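Local coordinates for cellulosomal scaffoldin (Acetivibrio cellulolyticus, PDB 3ZUC), which probably binds crystalline cellulose through this family 3b carbohydrate-binding module, one domain of a large secreted scaffoldin that organises the cellulosome, at residues L6-F11 / P24-T29; W61-S66 / T102-Q107. All blocks are in the same frame, centred on the assembly; numbering follows the deposited sequence. Where two conformers were deposited one is given.

Overall arrangement
From the N terminus, strand 6-12 runs across the domain, and the chain returns along strand 24-30 as its antiparallel neighbour; contact 1 closes this first loop. Only later, after strand 55-61 leaves its sheet through a turn, does strand 102-112 come back beside it in contact 2, whose loop carries strands 69-80 and 83-91 of the second sheet. The two loops follow in series and neither nests nor crosses. Strands 24-30 and 102-112 are neighbours, so both contacts belong to one sheet, in the order 55-61, 102-112, 24-30, 6-12, 134-135. Backbone bonding between F26 and V106, and between L28 and I104, joins them.

Contact 1 of 2, residues L6-F11 / P24-T29; sequences LKVEFF and PKFRLT
E9 and R27 form a hydrogen-bonded antiparallel pair whose long side chains run out together to a salt bridge. R27 grips side-on: NE reaches E9 OE1 at 2.9 Å from above the carboxylate plane, while NH2 meets E9 OE2 at 3.0 Å on the syn side but tilted out of that plane. Arginine suits this place because one edge serves both oxygens, nearly in the guanidinium plane; the two planes are 39° apart. A water 2.6 Å from E9 OE1 also contacts T29 OG1 and R27 O. The ring of F11 lies alongside the K25 chain, with K25 CB over one face and F11 CZ 3.6 Å from K25 CE; K25 NZ goes on to Q107.

On the other face F10, CG anti to its backbone N (chi1 -176°), sends its edge onto the face of F26 in a T-shaped stack, centroids 4.9 Å apart and planes at 67°; W136 and Y45 also meet its ring. V8 CG1 lies 3.9 Å from F26 CD2. Backbone bonds at K7-T29, E9-R27 and F11-K25 set the register. A polar face bearing F11, backed by an apolar one packed toward the second sheet, is typical of the jelly-roll beta-sandwich of CBM3 modules.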
loop_
_atom_site.group_PDB
_atom_site.type_symbol
_atom_site.label_atom_id
_atom_site.label_comp_id
_atom_site.label_asym_id
_atom_site.label_seq_id
_atom_site.Cartn_x
_atom_site.Cartn_y
_atom_site.Cartn_z
ATOM N N LEU A 6 6.333 9.208 9.592
ATOM C CA LEU A 6 5.433 8.099 9.335
ATOM C C LEU A 6 6.271 6.850 9.071
ATOM O O LEU A 6 6.948 6.757 8.048
ATOM C CB LEU A 6 4.540 8.390 8.126
ATOM C CG LEU A 6 3.385 7.402 7.994
ATOM C CD1 LEU A 6 2.350 7.685 9.070
ATOM C CD2 LEU A 6 2.786 7.458 6.603
ATOM N N LYS A 7 6.212 5.900 9.999
ATOM C CA LYS A 7 6.866 4.618 9.830
ATOM C C LYS A 7 5.873 3.664 9.166
ATOM O O LYS A 7 4.702 3.597 9.561
ATOM C CB LYS A 7 7.299 4.087 11.195
ATOM C CG LYS A 7 7.979 2.735 11.164
ATOM C CD LYS A 7 8.494 2.364 12.536
ATOM C CE LYS A 7 7.796 1.117 13.075
ATOM N NZ LYS A 7 8.236 0.717 14.450
ATOM N N VAL A 8 6.355 2.906 8.186
ATOM C CA VAL A 8 5.517 2.034 7.396
ATOM C C VAL A 8 5.991 0.601 7.558
ATOM O O VAL A 8 7.156 0.280 7.311
ATOM C CB VAL A 8 5.544 2.446 5.904
ATOM C CG1 VAL A 8 4.620 1.549 5.104
ATOM C CG2 VAL A 8 5.155 3.907 5.758
ATOM N N GLU A 9 5.094 -0.258 8.006
ATOM C CA GLU A 9 5.333 -1.684 8.070
ATOM C C GLU A 9 4.324 -2.373 7.139
ATOM O O GLU A 9 3.268 -1.806 6.819
ATOM C CB GLU A 9 5.145 -2.189 9.493
ATOM C CG GLU A 9 6.085 -1.628 10.520
ATOM C CD GLU A 9 5.550 -1.951 11.894
ATOM O OE1 GLU A 9 4.695 -1.203 12.393
ATOM O OE2 GLU A 9 5.910 -3.007 12.447
ATOM N N PHE A 10 4.621 -3.611 6.759
ATOM C CA PHE A 10 3.867 -4.248 5.714
ATOM C C PHE A 10 3.972 -5.765 5.817
ATOM O O PHE A 10 5.016 -6.283 6.229
ATOM C CB PHE A 10 4.433 -3.816 4.341
ATOM C CG PHE A 10 3.647 -4.363 3.174
ATOM C CD1 PHE A 10 2.466 -3.760 2.791
ATOM C CD2 PHE A 10 4.051 -5.509 2.517
ATOM C CE1 PHE A 10 1.688 -4.298 1.793
ATOM C CE2 PHE A 10 3.273 -6.035 1.502
ATOM C CZ PHE A 10 2.093 -5.423 1.170
ATOM N N PHE A 11 2.932 -6.471 5.366
ATOM C CA PHE A 11 3.055 -7.865 4.951
ATOM C C PHE A 11 1.896 -8.192 4.025
ATOM O O PHE A 11 0.940 -7.426 3.896
ATOM C CB PHE A 11 3.176 -8.864 6.123
ATOM C CG PHE A 11 1.913 -9.116 6.928
ATOM C CD1 PHE A 11 1.439 -8.189 7.833
ATOM C CD2 PHE A 11 1.257 -10.324 6.830
ATOM C CE1 PHE A 11 0.327 -8.442 8.621
ATOM C CE2 PHE A 11 0.136 -10.593 7.611
ATOM C CZ PHE A 11 -0.324 -9.659 8.511
ATOM N N PRO A 24 -2.548 -6.684 0.299
ATOM C CA PRO A 24 -1.638 -5.823 1.036
ATOM C C PRO A 24 -2.167 -5.437 2.409
ATOM O O PRO A 24 -3.327 -5.059 2.541
ATOM C CB PRO A 24 -1.551 -4.584 0.129
ATOM C CG PRO A 24 -2.869 -4.564 -0.581
ATOM C CD PRO A 24 -3.165 -5.998 -0.843
ATOM N N LYS A 25 -1.291 -5.502 3.410
ATOM C CA LYS A 25 -1.586 -5.027 4.751
ATOM C C LYS A 25 -0.491 -4.075 5.194
ATOM O O LYS A 25 0.674 -4.468 5.268
ATOM C CB LYS A 25 -1.666 -6.213 5.756
ATOM C CG LYS A 25 -2.859 -7.063 5.541
ATOM C CD LYS A 25 -3.018 -8.117 6.584
ATOM C CE LYS A 25 -3.228 -7.573 7.980
ATOM N NZ LYS A 25 -4.021 -8.551 8.822
ATOM N N PHE A 26 -0.870 -2.840 5.504
ATOM C CA PHE A 26 0.050 -1.836 5.975
ATOM C C PHE A 26 -0.235 -1.496 7.432
ATOM O O PHE A 26 -1.394 -1.467 7.851
ATOM C CB PHE A 26 -0.132 -0.522 5.198
ATOM C CG PHE A 26 0.290 -0.551 3.755
ATOM C CD1 PHE A 26 -0.542 -1.003 2.761
ATOM C CD2 PHE A 26 1.539 -0.067 3.392
ATOM C CE1 PHE A 26 -0.092 -0.969 1.408
ATOM C CE2 PHE A 26 1.959 -0.020 2.084
ATOM C CZ PHE A 26 1.158 -0.470 1.120
ATOM N N ARG A 27 0.809 -1.174 8.185
ATOM C CA ARG A 27 0.659 -0.540 9.491
ATOM C C ARG A 27 1.447 0.750 9.450
ATOM O O ARG A 27 2.643 0.747 9.157
ATOM C CB ARG A 27 1.127 -1.438 10.639
ATOM C CG ARG A 27 0.928 -0.767 12.009
ATOM C CD ARG A 27 0.920 -1.758 13.145
ATOM N NE ARG A 27 2.214 -2.391 13.298
ATOM C CZ ARG A 27 2.420 -3.462 14.047
ATOM N NH1 ARG A 27 1.406 -4.030 14.691
ATOM N NH2 ARG A 27 3.637 -3.961 14.140
ATOM N N LEU A 28 0.752 1.843 9.719
ATOM C CA LEU A 28 1.324 3.175 9.672
ATOM C C LEU A 28 1.425 3.710 11.085
ATOM O O LEU A 28 0.423 3.737 11.794
ATOM C CB LEU A 28 0.437 4.106 8.857
ATOM C CG LEU A 28 0.037 3.601 7.470
ATOM C CD1 LEU A 28 -0.844 4.641 6.790
ATOM C CD2 LEU A 28 1.230 3.187 6.612
ATOM N N THR A 29 2.615 4.163 11.482
ATOM C CA THR A 29 2.842 4.680 12.832
ATOM C C THR A 29 3.358 6.096 12.770
ATOM O O THR A 29 4.310 6.385 12.046
ATOM C CB THR A 29 3.853 3.806 13.600
ATOM O OG1 THR A 29 3.398 2.452 13.640
ATOM C CG2 THR A 29 4.038 4.300 15.045
HETATM O O HOH W 1 4.321 1.260 11.491
#

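Contact 2 of 2, residues W61-S66 / T102-Q107; sequences WSPVGS and TSIEVQ
W61 and E105 meet because of two first torsions: CG of W61 stands anti to its backbone N (chi1 170°), which carries the indole toward the strand, while E105 has CG beside its own N (chi1 -65°) and an extended chain that runs past the ring. W61 CZ3 comes within 3.4 Å of E105 CB, and the carboxylate carbon CD lies at the indole edge, the two planes standing 82° apart. A broad, flat residue suits this place, since its six-membered ring can border E105 while CE3 approaches Q107 OE1, the oxygen bonded to K25 NZ. The carboxylate's polar partner is Y133, whose OH is hydrogen-bonded to OE1. One indole face is touched near its rim by P63 CD.

The next residue turns its hydroxyl inward. S62 OG, anti to its N, donates to E105 O at 2.8 Å, in the carbonyl plane. Serine is short enough to bond the strand's backbone directly, and a weak bond from V64 N reaches S62 OG. P63 CD lies 3.2 Å from E105 O, so this carbonyl is closely packed as well as bonded. Proline's fixed phi suits the second position of the type I turn S62-G65, which G65 N closes on S62 O.

Within the turn, V64 CG1 meets I104 CD1 at 3.7 Å, their branched side chains crossing at about a right angle. At the other end W61 and Q107 form one antiparallel pair: Q107 N bonds W61 O at 3.0 Å, and the return bond is weak.

The loop leaves edge strand 55-61 at W61, stays beside strand 102-112 through V64 and then turns away toward strand 69-80 of the facing sheet, where V64 packs on V69; strand 24-30 flanks 102-112 across the sheet from W61.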
loop_
_atom_site.group_PDB
_atom_site.type_symbol
_atom_site.label_atom_id
_atom_site.label_comp_id
_atom_site.label_asym_id
_atom_site.label_seq_id
_atom_site.Cartn_x
_atom_site.Cartn_y
_atom_site.Cartn_z
ATOM N N TRP A 61 -10.762 -3.282 5.997
ATOM C CA TRP A 61 -10.741 -2.789 7.354
ATOM C C TRP A 61 -9.614 -1.790 7.544
ATOM O O TRP A 61 -8.460 -2.022 7.151
ATOM C CB TRP A 61 -10.591 -3.943 8.360
ATOM C CG TRP A 61 -10.329 -3.441 9.735
ATOM C CD1 TRP A 61 -11.191 -2.781 10.558
ATOM C CD2 TRP A 61 -9.096 -3.545 10.446
ATOM N NE1 TRP A 61 -10.557 -2.456 11.736
ATOM C CE2 TRP A 61 -9.268 -2.923 11.691
ATOM C CE3 TRP A 61 -7.852 -4.103 10.136
ATOM C CZ2 TRP A 61 -8.232 -2.833 12.631
ATOM C CZ3 TRP A 61 -6.840 -4.023 11.059
ATOM C CH2 TRP A 61 -7.032 -3.399 12.294
ATOM N N SER A 62 -9.959 -0.691 8.200
ATOM C CA SER A 62 -8.996 0.202 8.793
ATOM C C SER A 62 -9.699 0.904 9.948
ATOM O O SER A 62 -10.869 1.247 9.822
ATOM C CB SER A 62 -8.534 1.274 7.810
ATOM O OG SER A 62 -7.573 2.138 8.393
ATOM N N PRO A 63 -8.979 1.194 11.045
ATOM C CA PRO A 63 -9.605 1.966 12.119
ATOM C C PRO A 63 -10.176 3.320 11.670
ATOM O O PRO A 63 -11.071 3.863 12.318
ATOM C CB PRO A 63 -8.455 2.158 13.116
ATOM C CG PRO A 63 -7.526 1.038 12.872
ATOM C CD PRO A 63 -7.623 0.739 11.415
ATOM N N VAL A 64 -9.646 3.892 10.597
ATOM C CA VAL A 64 -10.131 5.196 10.152
ATOM C C VAL A 64 -11.438 5.100 9.385
ATOM O O VAL A 64 -11.991 6.126 9.015
ATOM C CB VAL A 64 -9.082 5.949 9.311
ATOM C CG1 VAL A 64 -7.798 6.060 10.086
ATOM C CG2 VAL A 64 -8.873 5.265 7.950
ATOM N N GLY A 65 -11.922 3.877 9.143
ATOM C CA GLY A 65 -13.141 3.645 8.395
ATOM C C GLY A 65 -12.787 3.226 6.993
ATOM O O GLY A 65 -12.216 4.006 6.225
ATOM N N SER A 66 -13.090 1.977 6.658
ATOM C CA SER A 66 -12.651 1.419 5.390
ATOM C C SER A 66 -13.157 2.214 4.193
ATOM O O SER A 66 -12.473 2.269 3.166
ATOM C CB SER A 66 -13.042 -0.050 5.271
ATOM O OG SER A 66 -14.428 -0.189 5.182
ATOM N N THR A 102 0.927 6.878 17.669
ATOM C CA THR A 102 -0.163 5.923 17.441
ATOM C C THR A 102 -0.030 5.309 16.084
ATOM O O THR A 102 0.633 5.851 15.203
ATOM C CB THR A 102 -1.565 6.541 17.587
ATOM O OG1 THR A 102 -1.913 7.375 16.483
ATOM C CG2 THR A 102 -1.634 7.362 18.825
ATOM N N SER A 103 -0.691 4.178 15.895
ATOM C CA SER A 103 -0.633 3.487 14.629
ATOM C C SER A 103 -2.003 3.033 14.183
ATOM O O SER A 103 -2.908 2.817 14.996
ATOM C CB SER A 103 0.273 2.273 14.741
ATOM O OG SER A 103 -0.312 1.309 15.595
ATOM N N ILE A 104 -2.130 2.871 12.875
ATOM C CA ILE A 104 -3.323 2.312 12.272
ATOM C C ILE A 104 -2.926 1.256 11.255
ATOM O O ILE A 104 -1.896 1.341 10.589
ATOM C CB ILE A 104 -4.191 3.366 11.583
ATOM C CG1 ILE A 104 -3.405 4.123 10.520
ATOM C CG2 ILE A 104 -4.823 4.307 12.616
ATOM C CD1 ILE A 104 -4.267 4.954 9.570
ATOM N N GLU A 105 -3.791 0.262 11.103
ATOM C CA GLU A 105 -3.667 -0.730 10.044
ATOM C C GLU A 105 -4.546 -0.336 8.854
ATOM O O GLU A 105 -5.604 0.281 9.018
ATOM C CB GLU A 105 -4.090 -2.122 10.549
ATOM C CG GLU A 105 -3.171 -2.679 11.650
ATOM C CD GLU A 105 -3.461 -4.115 12.083
ATOM O OE1 GLU A 105 -3.590 -5.005 11.231
ATOM O OE2 GLU A 105 -3.484 -4.366 13.308
ATOM N N VAL A 106 -4.110 -0.735 7.659
ATOM C CA VAL A 106 -4.882 -0.608 6.434
ATOM C C VAL A 106 -4.811 -1.967 5.746
ATOM O O VAL A 106 -3.747 -2.385 5.304
ATOM C CB VAL A 106 -4.311 0.476 5.533
ATOM C CG1 VAL A 106 -5.117 0.568 4.273
ATOM C CG2 VAL A 106 -4.310 1.819 6.255
ATOM N N GLN A 107 -5.942 -2.657 5.681
ATOM C CA GLN A 107 -6.004 -4.030 5.183
ATOM C C GLN A 107 -6.908 -4.071 3.954
ATOM O O GLN A 107 -8.079 -3.692 4.032
ATOM C CB GLN A 107 -6.577 -4.931 6.272
ATOM C CG GLN A 107 -6.785 -6.367 5.870
ATOM C CD GLN A 107 -7.049 -7.234 7.067
ATOM O OE1 GLN A 107 -6.341 -7.127 8.071
ATOM N NE2 GLN A 107 -8.054 -8.092 6.991
#